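Local coordinates for protein Phthiocerol/phenolphthiocerol synthesis polyketide synthase type I PpsC (Mycobacterium tuberculosis, PDB 5NJI) that probably removes water from beta-hydroxyacyl chains, as the dehydratase domain of a type I polyketide synthase that helps build phthiocerol lipids of the tubercle bacillus, at residues D90-I95 with E221-P226; Q234-T239 with V313-L318; A260-V265 with D291-E296. The protein carries 1 engineered substitution. All coordinates share one frame; numbering follows the deposited sequence. Where two conformers were deposited one is given.

Contact 1: D90-I95 with E221-P226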
loop_
_atom_site.group_PDB
_atom_site.type_symbol
_atom_site.label_atom_id
_atom_site.label_comp_id
_atom_site.label_asym_id
_atom_site.label_seq_id
_atom_site.Cartn_x
_atom_site.Cartn_y
_atom_site.Cartn_z
ATOM N N ASP A 90 11.010 14.719 -7.076
ATOM C CA ASP A 90 10.365 13.508 -7.578
ATOM C C ASP A 90 9.417 12.910 -6.542
ATOM O O ASP A 90 8.336 12.408 -6.891
ATOM C CB ASP A 90 11.422 12.482 -7.984
ATOM C CG ASP A 90 12.168 12.876 -9.243
ATOM O OD1 ASP A 90 11.631 13.685 -10.028
ATOM O OD2 ASP A 90 13.289 12.367 -9.453
ATOM N N GLN A 91 9.814 12.938 -5.272
ATOM C CA GLN A 91 9.048 12.362 -4.169
ATOM C C GLN A 91 8.973 13.425 -3.074
ATOM O O GLN A 91 9.682 13.367 -2.059
ATOM C CB GLN A 91 9.679 11.055 -3.681
ATOM C CG GLN A 91 9.615 9.926 -4.702
ATOM C CD GLN A 91 8.177 9.494 -5.023
ATOM O OE1 GLN A 91 7.240 9.779 -4.266
ATOM N NE2 GLN A 91 8.005 8.802 -6.143
ATOM N N PRO A 92 8.082 14.407 -3.240
ATOM C CA PRO A 92 8.021 15.530 -2.291
ATOM C C PRO A 92 7.409 15.204 -0.951
ATOM O O PRO A 92 7.539 16.026 -0.032
ATOM C CB PRO A 92 7.142 16.556 -3.017
ATOM C CG PRO A 92 6.995 16.090 -4.387
ATOM C CD PRO A 92 7.206 14.621 -4.400
ATOM N N TRP A 93 6.732 14.055 -0.806
ATOM C CA TRP A 93 5.806 13.821 0.290
ATOM C C TRP A 93 6.157 12.552 1.045
ATOM O O TRP A 93 6.767 11.630 0.507
ATOM C CB TRP A 93 4.356 13.658 -0.202
ATOM C CG TRP A 93 3.965 14.642 -1.233
ATOM C CD1 TRP A 93 3.789 14.413 -2.556
ATOM C CD2 TRP A 93 3.721 16.028 -1.025
ATOM N NE1 TRP A 93 3.447 15.578 -3.193
ATOM C CE2 TRP A 93 3.400 16.586 -2.272
ATOM C CE3 TRP A 93 3.744 16.851 0.100
ATOM C CZ2 TRP A 93 3.110 17.933 -2.425
ATOM C CZ3 TRP A 93 3.462 18.184 -0.049
ATOM C CH2 TRP A 93 3.147 18.715 -1.299
ATOM N N MET A 94 5.705 12.514 2.288
ATOM C CA MET A 94 5.601 11.298 3.074
ATOM C C MET A 94 4.174 11.197 3.594
ATOM O O MET A 94 3.439 12.182 3.629
ATOM C CB MET A 94 6.602 11.293 4.240
ATOM C CG MET A 94 6.260 12.287 5.365
ATOM S SD MET A 94 7.548 12.246 6.638
ATOM C CE MET A 94 6.886 10.968 7.705
ATOM N N ILE A 95 3.768 10.000 3.983
ATOM C CA ILE A 95 2.500 9.819 4.669
ATOM C C ILE A 95 2.784 9.697 6.154
ATOM O O ILE A 95 3.358 8.703 6.609
ATOM C CB ILE A 95 1.734 8.599 4.158
ATOM C CG1 ILE A 95 1.510 8.741 2.652
ATOM C CG2 ILE A 95 0.404 8.504 4.899
ATOM C CD1 ILE A 95 0.914 7.508 1.988
ATOM N N GLU A 221 1.283 7.344 -14.079
ATOM C CA GLU A 221 0.901 8.448 -13.209
ATOM C C GLU A 221 1.111 8.155 -11.730
ATOM O O GLU A 221 0.837 9.032 -10.906
ATOM C CB GLU A 221 -0.568 8.828 -13.441
ATOM C CG GLU A 221 -0.887 9.204 -14.877
ATOM C CD GLU A 221 -0.113 10.421 -15.343
ATOM O OE1 GLU A 221 0.072 11.352 -14.530
ATOM O OE2 GLU A 221 0.318 10.445 -16.517
ATOM N N PHE A 222 1.615 6.976 -11.366
ATOM C CA PHE A 222 1.721 6.635 -9.950
ATOM C C PHE A 222 2.935 7.291 -9.305
ATOM O O PHE A 222 4.042 7.254 -9.853
ATOM C CB PHE A 222 1.817 5.123 -9.739
ATOM C CG PHE A 222 0.580 4.348 -10.123
ATOM C CD1 PHE A 222 -0.669 4.935 -10.134
ATOM C CD2 PHE A 222 0.677 3.004 -10.438
ATOM C CE1 PHE A 222 -1.795 4.204 -10.471
ATOM C CE2 PHE A 222 -0.426 2.273 -10.774
ATOM C CZ PHE A 222 -1.676 2.873 -10.795
ATOM N N MET A 223 2.717 7.739 -8.097
ATOM C CA MET A 223 3.768 8.270 -7.252
ATOM C C MET A 223 4.411 7.019 -6.568
ATOM O O MET A 223 5.606 6.842 -6.534
ATOM C CB MET A 223 3.294 9.244 -6.149
ATOM C CG MET A 223 2.662 10.530 -6.614
ATOM S SD MET A 223 3.912 11.539 -7.341
ATOM C CE MET A 223 4.882 11.887 -5.911
ATOM N N LEU A 224 3.589 6.133 -6.215
ATOM C CA LEU A 224 3.925 4.910 -5.448
ATOM C C LEU A 224 3.104 3.762 -6.035
ATOM O O LEU A 224 1.983 3.938 -6.208
ATOM C CB LEU A 224 3.529 5.120 -3.922
ATOM C CG LEU A 224 3.743 4.133 -2.765
ATOM C CD1 LEU A 224 5.209 3.748 -2.639
ATOM C CD2 LEU A 224 3.201 4.612 -1.406
ATOM N N HIS A 225 3.649 2.862 -6.634
ATOM C CA HIS A 225 2.934 1.791 -7.332
ATOM C C HIS A 225 2.252 0.887 -6.250
ATOM O O HIS A 225 2.921 0.253 -5.564
ATOM C CB HIS A 225 3.852 0.931 -8.275
ATOM C CG HIS A 225 3.094 0.110 -9.278
ATOM N ND1 HIS A 225 2.034 -0.683 -8.936
ATOM C CD2 HIS A 225 3.207 0.003 -10.626
ATOM C CE1 HIS A 225 1.535 -1.242 -10.017
ATOM N NE2 HIS A 225 2.232 -0.846 -11.054
ATOM N N PRO A 226 0.930 0.866 -6.167
ATOM C CA PRO A 226 0.266 0.113 -5.131
ATOM C C PRO A 226 0.595 -1.407 -5.119
ATOM O O PRO A 226 0.651 -2.032 -4.142
ATOM C CB PRO A 226 -1.239 0.330 -5.431
ATOM C CG PRO A 226 -1.303 1.512 -6.232
ATOM C CD PRO A 226 -0.018 1.668 -6.950
#
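Gln91 and Met223 run past each other in opposite directions, the glutamine amide reaching the methionine's carbonyl and the methionine's methyl reaching back to the backbone at Asp90. The one hydrogen bond between 90-95 and 221-226 goes from Gln91 NE2 to Met223 O, 3.1 Å long. It is moderately bent, with an angle of 149° at the hydrogen, and the donor stands 27° from the plane of the carbonyl. A turn about the CB-CG bond of Gln91 brings its amide to the Met223 carbonyl.

The van der Waals contacts all converge on the terminal methyl of Met223. Its chain folds at CG and again at the sulfur (chi3 -67°), which turns CE into a corner built by four consecutive residues. Two oxygens border the methyl: Asp90 O and Gln91 OE1 both lie 3.6 Å from Met223 CE. On the apolar side, Pro92 CD is 3.9 Å from Met223 CE, the two side chains crossing at about a right angle. Met223 CE also meets Trp93 CD1 at 4.3 Å, at the indole edge near its plane, while Pro92 CB packs over one indole face.

Helix 70-84, the long helix of the first hotdog in this double-hotdog fold, borders the contact: Glu75 accepts bonds from Met223 N and Leu224 N, and Thr82 from Trp93 NE1. Gln91 and Leu224 both touch Val272 on strand 262-272, while His225 N-caps helix 226-234.

Contact 2: Q234-T239 with V313-L318. With 8Z2 (~{S}-[2-[3-[[(2~{R})-4-[[[(2~{R},3~{S},4~{R},5~{R})-5-(6-aminopurin-9-yl)-4-oxidanyl-3-phosphonooxy-oxolan-2-yl]methoxy-oxidanyl-phosphoryl]oxy-oxidanyl-phosphoryl]oxy-3,3-dimethyl-2-oxidanyl-butanoyl]amino]propanoylamino]ethyl] (~{E})-dodec-2-enethioate), chain B.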
loop_
_atom_site.group_PDB
_atom_site.type_symbol
_atom_site.label_atom_id
_atom_site.label_comp_id
_atom_site.label_asym_id
_atom_site.label_seq_id
_atom_site.Cartn_x
_atom_site.Cartn_y
_atom_site.Cartn_z
ATOM N N GLN A 234 3.562 -8.110 1.760
ATOM C CA GLN A 234 3.342 -9.546 1.817
ATOM C C GLN A 234 4.465 -10.248 2.558
ATOM O O GLN A 234 4.250 -11.331 3.105
ATOM C CB GLN A 234 3.236 -10.117 0.413
ATOM C CG GLN A 234 1.991 -9.738 -0.349
ATOM C CD GLN A 234 2.122 -10.102 -1.808
ATOM O OE1 GLN A 234 2.962 -10.911 -2.176
ATOM N NE2 GLN A 234 1.311 -9.476 -2.659
ATOM N N THR A 235 5.656 -9.648 2.576
ATOM C CA THR A 235 6.797 -10.236 3.272
ATOM C C THR A 235 6.489 -10.466 4.742
ATOM O O THR A 235 7.058 -11.372 5.362
ATOM C CB THR A 235 8.019 -9.326 3.140
ATOM O OG1 THR A 235 7.806 -8.136 3.890
ATOM C CG2 THR A 235 8.277 -8.935 1.721
ATOM N N LEU A 236 5.601 -9.654 5.321
ATOM C CA LEU A 236 5.268 -9.792 6.731
ATOM C C LEU A 236 4.609 -11.127 7.016
ATOM O O LEU A 236 4.690 -11.615 8.148
ATOM C CB LEU A 236 4.357 -8.650 7.164
ATOM C CG LEU A 236 5.020 -7.278 7.079
ATOM C CD1 LEU A 236 3.969 -6.201 7.337
ATOM C CD2 LEU A 236 6.204 -7.121 8.046
ATOM N N GLY A 237 4.022 -11.750 5.996
ATOM C CA GLY A 237 3.407 -13.055 6.122
ATOM C C GLY A 237 4.385 -14.183 6.346
ATOM O O GLY A 237 3.955 -15.292 6.680
ATOM N N ALA A 238 5.675 -13.939 6.159
ATOM C CA ALA A 238 6.686 -14.970 6.347
ATOM C C ALA A 238 7.470 -14.794 7.634
ATOM O O ALA A 238 8.367 -15.597 7.904
ATOM C CB ALA A 238 7.648 -14.995 5.160
ATOM N N THR A 239 7.159 -13.781 8.438
ATOM C CA THR A 239 7.847 -13.603 9.708
ATOM C C THR A 239 7.465 -14.709 10.691
ATOM O O THR A 239 6.451 -15.386 10.547
ATOM C CB THR A 239 7.509 -12.251 10.332
ATOM O OG1 THR A 239 6.094 -12.160 10.506
ATOM C CG2 THR A 239 8.037 -11.103 9.456
ATOM N N VAL A 313 3.119 -0.600 10.089
ATOM C CA VAL A 313 1.895 -1.098 9.487
ATOM C C VAL A 313 1.165 -1.858 10.582
ATOM O O VAL A 313 1.655 -2.878 11.087
ATOM C CB VAL A 313 2.143 -1.965 8.243
ATOM C CG1 VAL A 313 3.149 -3.023 8.504
ATOM C CG2 VAL A 313 0.817 -2.578 7.721
ATOM N N GLU A 314 0.014 -1.343 10.967
ATOM C CA GLU A 314 -0.787 -1.920 12.035
ATOM C C GLU A 314 -1.884 -2.771 11.420
ATOM O O GLU A 314 -2.607 -2.300 10.538
ATOM C CB GLU A 314 -1.388 -0.809 12.890
ATOM C CG GLU A 314 -2.308 -1.262 13.987
ATOM C CD GLU A 314 -2.784 -0.076 14.814
ATOM O OE1 GLU A 314 -2.159 1.005 14.720
ATOM O OE2 GLU A 314 -3.762 -0.238 15.563
ATOM N N MET A 315 -1.984 -4.026 11.850
ATOM C CA MET A 315 -2.933 -4.963 11.278
ATOM C C MET A 315 -3.890 -5.491 12.336
ATOM O O MET A 315 -3.515 -5.707 13.490
ATOM C CB MET A 315 -2.187 -6.095 10.584
ATOM C CG MET A 315 -1.289 -5.505 9.504
ATOM S SD MET A 315 -0.614 -6.671 8.379
ATOM C CE MET A 315 0.636 -7.373 9.449
ATOM N N ALA A 316 -5.139 -5.638 11.930
ATOM C CA ALA A 316 -6.171 -6.257 12.738
ATOM C C ALA A 316 -6.321 -7.715 12.340
ATOM O O ALA A 316 -6.085 -8.095 11.190
ATOM C CB ALA A 316 -7.497 -5.533 12.560
ATOM N N VAL A 317 -6.679 -8.542 13.312
ATOM C CA VAL A 317 -6.777 -9.979 13.105
ATOM C C VAL A 317 -8.248 -10.344 13.180
ATOM O O VAL A 317 -8.878 -10.203 14.234
ATOM C CB VAL A 317 -5.950 -10.759 14.139
ATOM C CG1 VAL A 317 -6.005 -12.256 13.849
ATOM C CG2 VAL A 317 -4.503 -10.271 14.145
ATOM N N LEU A 318 -8.792 -10.792 12.060
ATOM C CA LEU A 318 -10.201 -11.119 11.964
ATOM C C LEU A 318 -10.364 -12.632 11.805
ATOM O O LEU A 318 -11.205 -13.243 12.455
ATOM C CB LEU A 318 -10.832 -10.374 10.787
ATOM C CG LEU A 318 -10.264 -8.979 10.503
ATOM C CD1 LEU A 318 -10.929 -8.360 9.292
ATOM C CD2 LEU A 318 -10.402 -8.062 11.709
HETATM C C2 8Z2 B . -11.318 8.008 13.194
HETATM C C4 8Z2 B . -12.604 6.085 13.554
HETATM C C5 8Z2 B . -13.693 6.816 13.524
HETATM C C6 8Z2 B . -13.633 8.113 13.356
HETATM C C8 8Z2 B . -14.320 4.824 13.860
HETATM C C10 8Z2 B . 0.006 -11.290 7.252
HETATM C C11 8Z2 B . 0.608 -11.502 8.582
HETATM C C12 8Z2 B . -0.206 -12.453 9.373
HETATM N N9 8Z2 B . -12.999 4.837 13.702
HETATM N N7 8Z2 B . -14.731 6.035 13.685
HETATM N N3 8Z2 B . -11.397 6.657 13.391
HETATM N N1 8Z2 B . -12.468 8.743 13.194
HETATM N N6 8Z2 B . -14.799 8.709 13.353
HETATM C "C1'" 8Z2 B . -11.617 4.025 13.735
HETATM C "C2'" 8Z2 B . -11.252 4.246 15.154
HETATM O "O2'" 8Z2 B . -9.893 4.605 14.944
HETATM C "C3'" 8Z2 B . -11.603 2.818 15.824
HETATM O "O3'" 8Z2 B . -11.775 3.011 17.258
HETATM C "C4'" 8Z2 B . -10.490 2.005 14.880
HETATM O "O4'" 8Z2 B . -10.954 2.569 13.567
HETATM C "C5'" 8Z2 B . -10.373 0.502 14.685
HETATM O "O5'" 8Z2 B . -11.464 -0.125 14.123
HETATM P P1 8Z2 B . -12.854 -0.120 14.626
HETATM O O11 8Z2 B . -13.318 1.071 13.924
HETATM O O12 8Z2 B . -13.072 0.220 16.055
HETATM O O6 8Z2 B . -13.746 -1.511 14.199
HETATM P P2 8Z2 B . -14.863 -1.433 13.037
HETATM O O21 8Z2 B . -15.285 0.052 12.669
HETATM O O22 8Z2 B . -16.099 -2.104 13.000
HETATM O O7 8Z2 B . -13.878 -2.112 11.924
HETATM C CPA 8Z2 B . -12.620 -2.782 12.114
HETATM C CPB 8Z2 B . -12.202 -3.188 10.675
HETATM C CP8 8Z2 B . -12.179 -1.894 9.841
HETATM C CP7 8Z2 B . -10.858 -3.840 10.635
HETATM C CP9 8Z2 B . -13.246 -4.151 10.123
HETATM O OP3 8Z2 B . -11.254 -1.077 10.442
HETATM C CP6 8Z2 B . -11.812 -2.090 8.347
HETATM O OP2 8Z2 B . -12.511 -2.762 7.678
HETATM N NP2 8Z2 B . -10.840 -1.343 7.844
HETATM C CP5 8Z2 B . -10.397 -1.328 6.468
HETATM C CP4 8Z2 B . -9.245 -2.297 6.291
HETATM C CP3 8Z2 B . -8.812 -2.261 4.807
HETATM O OP1 8Z2 B . -9.577 -1.915 3.973
HETATM N NP1 8Z2 B . -7.593 -2.640 4.512
HETATM C CP2 8Z2 B . -7.076 -2.602 3.178
HETATM C CP1 8Z2 B . -7.583 -3.730 2.353
HETATM S S 8Z2 B . -6.939 -5.324 2.950
HETATM P P3 8Z2 B . -13.092 4.097 17.689
HETATM O O31 8Z2 B . -14.299 3.591 16.621
HETATM O O32 8Z2 B . -12.983 5.450 17.326
HETATM O O33 8Z2 B . -13.669 4.069 19.037
HETATM C CA1 8Z2 B . -5.480 -5.269 2.483
HETATM C CA2 8Z2 B . -4.671 -6.477 2.778
HETATM O OA1 8Z2 B . -4.913 -4.394 1.909
HETATM C CA3 8Z2 B . -3.244 -6.455 2.396
HETATM C CA4 8Z2 B . -2.438 -7.641 2.736
HETATM C CA5 8Z2 B . -0.958 -7.431 2.541
HETATM C CA6 8Z2 B . -0.192 -8.673 2.971
HETATM C CA7 8Z2 B . -0.085 -8.765 4.511
HETATM C CA8 8Z2 B . 0.240 -10.164 4.994
HETATM C CA9 8Z2 B . 0.706 -10.241 6.473
#
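Leu236 reaches from the short 3-10 turn 235-238 to the strand ending at Val317; its CB meets the bound ligand and its CD1 methyl meets protein. Its CB lies 4.0 Å from CA9 of the 8Z2 acyl chain. With CG anti to the carbonyl carbon (chi1 -64°) and CD1 then extended away from CA, the CD1 methyl travels onward to the strand. There Leu236 CD1 presses on Val313 CG1 at 3.5 Å, closer than carbons usually pack, as the two side chains slide past each other in opposite directions. The same methyl, Leu236 CD1, meets Met315 CE at 4.1 Å. Met315 CE in turn touches ligand atom CA9 at 4.1 Å, so leucine, methionine and acyl tail form a continuous apolar group.

This is the second hotdog of the dehydratase's double-hotdog fold: helix 226-234 lies against the curved sheet, and the fatty chain threads between segment 234-239 and strand 306-317. Segment 234-239 also lends backbone atoms to this tunnel: Gly237 N lies 3.7 Å from CA9 of 8Z2 and Gln234 CA 3.8 Å from its CA6. The Gln234 amide is held by Tyr177, Phe191 and Asp230, its NE2 giving bonds to Phe191 O and Asp230 OD2.

Within the turn, Leu236 O accepts two bonds, from Thr239 OG1 at 2.8 Å and from Thr239 N at 3.3 Å. The same hydroxyl oxygen caps Ala242 N at the start of helix 240-246.

Contact 3: A260-V265 with D291-E296. With 8Z2 (~{S}-[2-[3-[[(2~{R})-4-[[[(2~{R},3~{S},4~{R},5~{R})-5-(6-aminopurin-9-yl)-4-oxidanyl-3-phosphonooxy-oxolan-2-yl]methoxy-oxidanyl-phosphoryl]oxy-oxidanyl-phosphoryl]oxy-3,3-dimethyl-2-oxidanyl-butanoyl]amino]propanoylamino]ethyl] (~{E})-dodec-2-enethioate), chain B.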
loop_
_atom_site.group_PDB
_atom_site.type_symbol
_atom_site.label_atom_id
_atom_site.label_comp_id
_atom_site.label_asym_id
_atom_site.label_seq_id
_atom_site.Cartn_x
_atom_site.Cartn_y
_atom_site.Cartn_z
ATOM N N ALA A 260 -6.636 -17.117 10.353
ATOM C CA ALA A 260 -7.355 -15.860 10.492
ATOM C C ALA A 260 -6.898 -14.849 9.448
ATOM O O ALA A 260 -5.736 -14.827 9.029
ATOM C CB ALA A 260 -7.161 -15.271 11.888
ATOM N N LEU A 261 -7.830 -13.995 9.053
ATOM C CA LEU A 261 -7.561 -12.939 8.087
ATOM C C LEU A 261 -6.928 -11.746 8.790
ATOM O O LEU A 261 -7.466 -11.237 9.774
ATOM C CB LEU A 261 -8.857 -12.515 7.406
ATOM C CG LEU A 261 -8.809 -11.335 6.437
ATOM C CD1 LEU A 261 -8.027 -11.688 5.200
ATOM C CD2 LEU A 261 -10.210 -10.885 6.074
ATOM N N VAL A 262 -5.795 -11.295 8.269
ATOM C CA VAL A 262 -5.022 -10.225 8.868
ATOM C C VAL A 262 -5.000 -9.089 7.860
ATOM O O VAL A 262 -4.492 -9.259 6.745
ATOM C CB VAL A 262 -3.607 -10.702 9.223
ATOM C CG1 VAL A 262 -2.740 -9.543 9.677
ATOM C CG2 VAL A 262 -3.703 -11.784 10.290
ATOM N N VAL A 263 -5.582 -7.950 8.225
ATOM C CA VAL A 263 -5.643 -6.848 7.268
ATOM C C VAL A 263 -5.067 -5.572 7.866
ATOM O O VAL A 263 -5.240 -5.293 9.065
ATOM C CB VAL A 263 -7.071 -6.615 6.741
ATOM C CG1 VAL A 263 -7.618 -7.901 6.110
ATOM C CG2 VAL A 263 -8.016 -6.085 7.816
ATOM N N PRO A 264 -4.380 -4.773 7.056
ATOM C CA PRO A 264 -3.887 -3.488 7.531
ATOM C C PRO A 264 -5.030 -2.553 7.844
ATOM O O PRO A 264 -6.013 -2.485 7.100
ATOM C CB PRO A 264 -3.048 -2.967 6.359
ATOM C CG PRO A 264 -2.745 -4.153 5.538
ATOM C CD PRO A 264 -3.931 -5.038 5.677
ATOM N N VAL A 265 -4.886 -1.838 8.959
ATOM C CA VAL A 265 -5.841 -0.809 9.351
ATOM C C VAL A 265 -5.192 0.551 9.518
ATOM O O VAL A 265 -5.909 1.561 9.554
ATOM C CB VAL A 265 -6.594 -1.193 10.636
ATOM C CG1 VAL A 265 -7.474 -2.411 10.389
ATOM C CG2 VAL A 265 -5.629 -1.451 11.785
ATOM N N ASP A 291 -3.793 -7.517 20.805
ATOM C CA ASP A 291 -4.598 -8.270 19.852
ATOM C C ASP A 291 -4.315 -7.868 18.420
ATOM O O ASP A 291 -4.914 -8.431 17.503
ATOM C CB ASP A 291 -6.093 -8.089 20.142
ATOM C CG ASP A 291 -6.556 -6.657 19.989
ATOM O OD1 ASP A 291 -5.712 -5.732 20.058
ATOM O OD2 ASP A 291 -7.778 -6.457 19.818
ATOM N N ARG A 292 -3.423 -6.916 18.210
ATOM C CA ARG A 292 -3.061 -6.462 16.880
ATOM C C ARG A 292 -1.629 -6.864 16.568
ATOM O O ARG A 292 -0.909 -7.401 17.415
ATOM C CB ARG A 292 -3.249 -4.952 16.776
ATOM C CG ARG A 292 -4.710 -4.572 16.891
ATOM C CD ARG A 292 -5.042 -3.278 16.210
ATOM N NE ARG A 292 -6.481 -3.198 15.987
ATOM C CZ ARG A 292 -7.110 -2.121 15.549
ATOM N NH1 ARG A 292 -6.429 -1.016 15.292
ATOM N NH2 ARG A 292 -8.424 -2.156 15.374
ATOM N N LEU A 293 -1.234 -6.625 15.318
ATOM C CA LEU A 293 0.124 -6.864 14.848
ATOM C C LEU A 293 0.682 -5.569 14.284
ATOM O O LEU A 293 -0.060 -4.785 13.678
ATOM C CB LEU A 293 0.143 -7.960 13.777
ATOM C CG LEU A 293 -0.494 -9.278 14.206
ATOM C CD1 LEU A 293 -0.780 -10.115 12.970
ATOM C CD2 LEU A 293 0.394 -10.042 15.166
ATOM N N VAL A 294 1.970 -5.319 14.515
ATOM C CA VAL A 294 2.634 -4.115 14.017
ATOM C C VAL A 294 3.902 -4.516 13.277
ATOM O O VAL A 294 4.778 -5.189 13.835
ATOM C CB VAL A 294 2.965 -3.114 15.137
ATOM C CG1 VAL A 294 3.747 -1.938 14.583
ATOM C CG2 VAL A 294 1.680 -2.619 15.783
ATOM N N GLY A 295 4.018 -4.072 12.024
ATOM C CA GLY A 295 5.136 -4.431 11.189
ATOM C C GLY A 295 5.888 -3.211 10.689
ATOM O O GLY A 295 5.459 -2.056 10.830
ATOM N N GLU A 296 7.020 -3.501 10.065
ATOM C CA GLU A 296 7.900 -2.511 9.466
ATOM C C GLU A 296 8.476 -3.173 8.224
ATOM O O GLU A 296 8.832 -4.351 8.282
ATOM C CB GLU A 296 9.022 -2.089 10.440
ATOM C CG GLU A 296 9.792 -0.846 10.048
ATOM C CD GLU A 296 10.927 -1.129 9.082
ATOM O OE1 GLU A 296 11.414 -2.280 9.051
ATOM O OE2 GLU A 296 11.336 -0.196 8.357
HETATM C C2 8Z2 B . -11.318 8.008 13.194
HETATM C C4 8Z2 B . -12.604 6.085 13.554
HETATM C C5 8Z2 B . -13.693 6.816 13.524
HETATM C C6 8Z2 B . -13.633 8.113 13.356
HETATM C C8 8Z2 B . -14.320 4.824 13.860
HETATM C C10 8Z2 B . 0.006 -11.290 7.252
HETATM C C11 8Z2 B . 0.608 -11.502 8.582
HETATM C C12 8Z2 B . -0.206 -12.453 9.373
HETATM N N9 8Z2 B . -12.999 4.837 13.702
HETATM N N7 8Z2 B . -14.731 6.035 13.685
HETATM N N3 8Z2 B . -11.397 6.657 13.391
HETATM N N1 8Z2 B . -12.468 8.743 13.194
HETATM N N6 8Z2 B . -14.799 8.709 13.353
HETATM C "C1'" 8Z2 B . -11.617 4.025 13.735
HETATM C "C2'" 8Z2 B . -11.252 4.246 15.154
HETATM O "O2'" 8Z2 B . -9.893 4.605 14.944
HETATM C "C3'" 8Z2 B . -11.603 2.818 15.824
HETATM O "O3'" 8Z2 B . -11.775 3.011 17.258
HETATM C "C4'" 8Z2 B . -10.490 2.005 14.880
HETATM O "O4'" 8Z2 B . -10.954 2.569 13.567
HETATM C "C5'" 8Z2 B . -10.373 0.502 14.685
HETATM O "O5'" 8Z2 B . -11.464 -0.125 14.123
HETATM P P1 8Z2 B . -12.854 -0.120 14.626
HETATM O O11 8Z2 B . -13.318 1.071 13.924
HETATM O O12 8Z2 B . -13.072 0.220 16.055
HETATM O O6 8Z2 B . -13.746 -1.511 14.199
HETATM P P2 8Z2 B . -14.863 -1.433 13.037
HETATM O O21 8Z2 B . -15.285 0.052 12.669
HETATM O O22 8Z2 B . -16.099 -2.104 13.000
HETATM O O7 8Z2 B . -13.878 -2.112 11.924
HETATM C CPA 8Z2 B . -12.620 -2.782 12.114
HETATM C CPB 8Z2 B . -12.202 -3.188 10.675
HETATM C CP8 8Z2 B . -12.179 -1.894 9.841
HETATM C CP7 8Z2 B . -10.858 -3.840 10.635
HETATM C CP9 8Z2 B . -13.246 -4.151 10.123
HETATM O OP3 8Z2 B . -11.254 -1.077 10.442
HETATM C CP6 8Z2 B . -11.812 -2.090 8.347
HETATM O OP2 8Z2 B . -12.511 -2.762 7.678
HETATM N NP2 8Z2 B . -10.840 -1.343 7.844
HETATM C CP5 8Z2 B . -10.397 -1.328 6.468
HETATM C CP4 8Z2 B . -9.245 -2.297 6.291
HETATM C CP3 8Z2 B . -8.812 -2.261 4.807
HETATM O OP1 8Z2 B . -9.577 -1.915 3.973
HETATM N NP1 8Z2 B . -7.593 -2.640 4.512
HETATM C CP2 8Z2 B . -7.076 -2.602 3.178
HETATM C CP1 8Z2 B . -7.583 -3.730 2.353
HETATM S S 8Z2 B . -6.939 -5.324 2.950
HETATM P P3 8Z2 B . -13.092 4.097 17.689
HETATM O O31 8Z2 B . -14.299 3.591 16.621
HETATM O O32 8Z2 B . -12.983 5.450 17.326
HETATM O O33 8Z2 B . -13.669 4.069 19.037
HETATM C CA1 8Z2 B . -5.480 -5.269 2.483
HETATM C CA2 8Z2 B . -4.671 -6.477 2.778
HETATM O OA1 8Z2 B . -4.913 -4.394 1.909
HETATM C CA3 8Z2 B . -3.244 -6.455 2.396
HETATM C CA4 8Z2 B . -2.438 -7.641 2.736
HETATM C CA5 8Z2 B . -0.958 -7.431 2.541
HETATM C CA6 8Z2 B . -0.192 -8.673 2.971
HETATM C CA7 8Z2 B . -0.085 -8.765 4.511
HETATM C CA8 8Z2 B . 0.240 -10.164 4.994
HETATM C CA9 8Z2 B . 0.706 -10.241 6.473
#
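Val262 and Val265 meet Leu293 and Arg292 over an intervening strand: in the second hotdog sheet, strands 262-272 and 292-300 flank strand 306-317, and no hydrogen bond joins these two segments directly.

The apolar contact is Val262 CG1 against Leu293 CD1 at 3.9 Å, the side chains crossing at about a right angle. Val262 also faces the acyl tail, its CG2 lying 3.7 Å from the terminal carbon C12 of 8Z2.

Arg292 brings the charged group to the contact. Extended from CG to NE, it carries its guanidinium back to the other segment, where Val265 CG2 sits over one face, 3.6 Å from Arg292 NH1. A salt bridge from Arg292 NH1 to Glu314 holds the group. At the edge of the guanidinium, in its plane, Arg292 NH2 comes 3.4 Å from C5' of the ligand's ribose.

Val265 CG1 packs on the pantetheine methyl CP7 at 3.7 Å, and the Pro264 ring runs beside the thioester end of the acyl chain. One hydrogen bond from segment 260-265 helps hold the pantetheine arm: 8Z2 NP1 donates to Pro264 O at 3.0 Å, with 146° at the hydrogen.

Contacts 2 and 3 are practically one site: their centres lie 5 Å apart, and strand 306-317, which carries 313-318, runs between the two strands of contact 3. Probable backbone hydrogen bonds join them, Met315 N to Leu293 O at 2.8 Å and Leu318 N to Leu261 O at 2.7 Å. Both line the 8Z2 pocket, contact 2 around the far part of the acyl tail and contact 3 from the tail end along the pantetheine to the ribose. Contact 1 stands apart on the opposite side of the chain's centre, about 22 Å from contact 2 and 23 Å from contact 3, centre to centre. Helix 226-234 leads from it to contact 2; strands 93-100 and 262-272, sheet neighbours, relate it to contact 3.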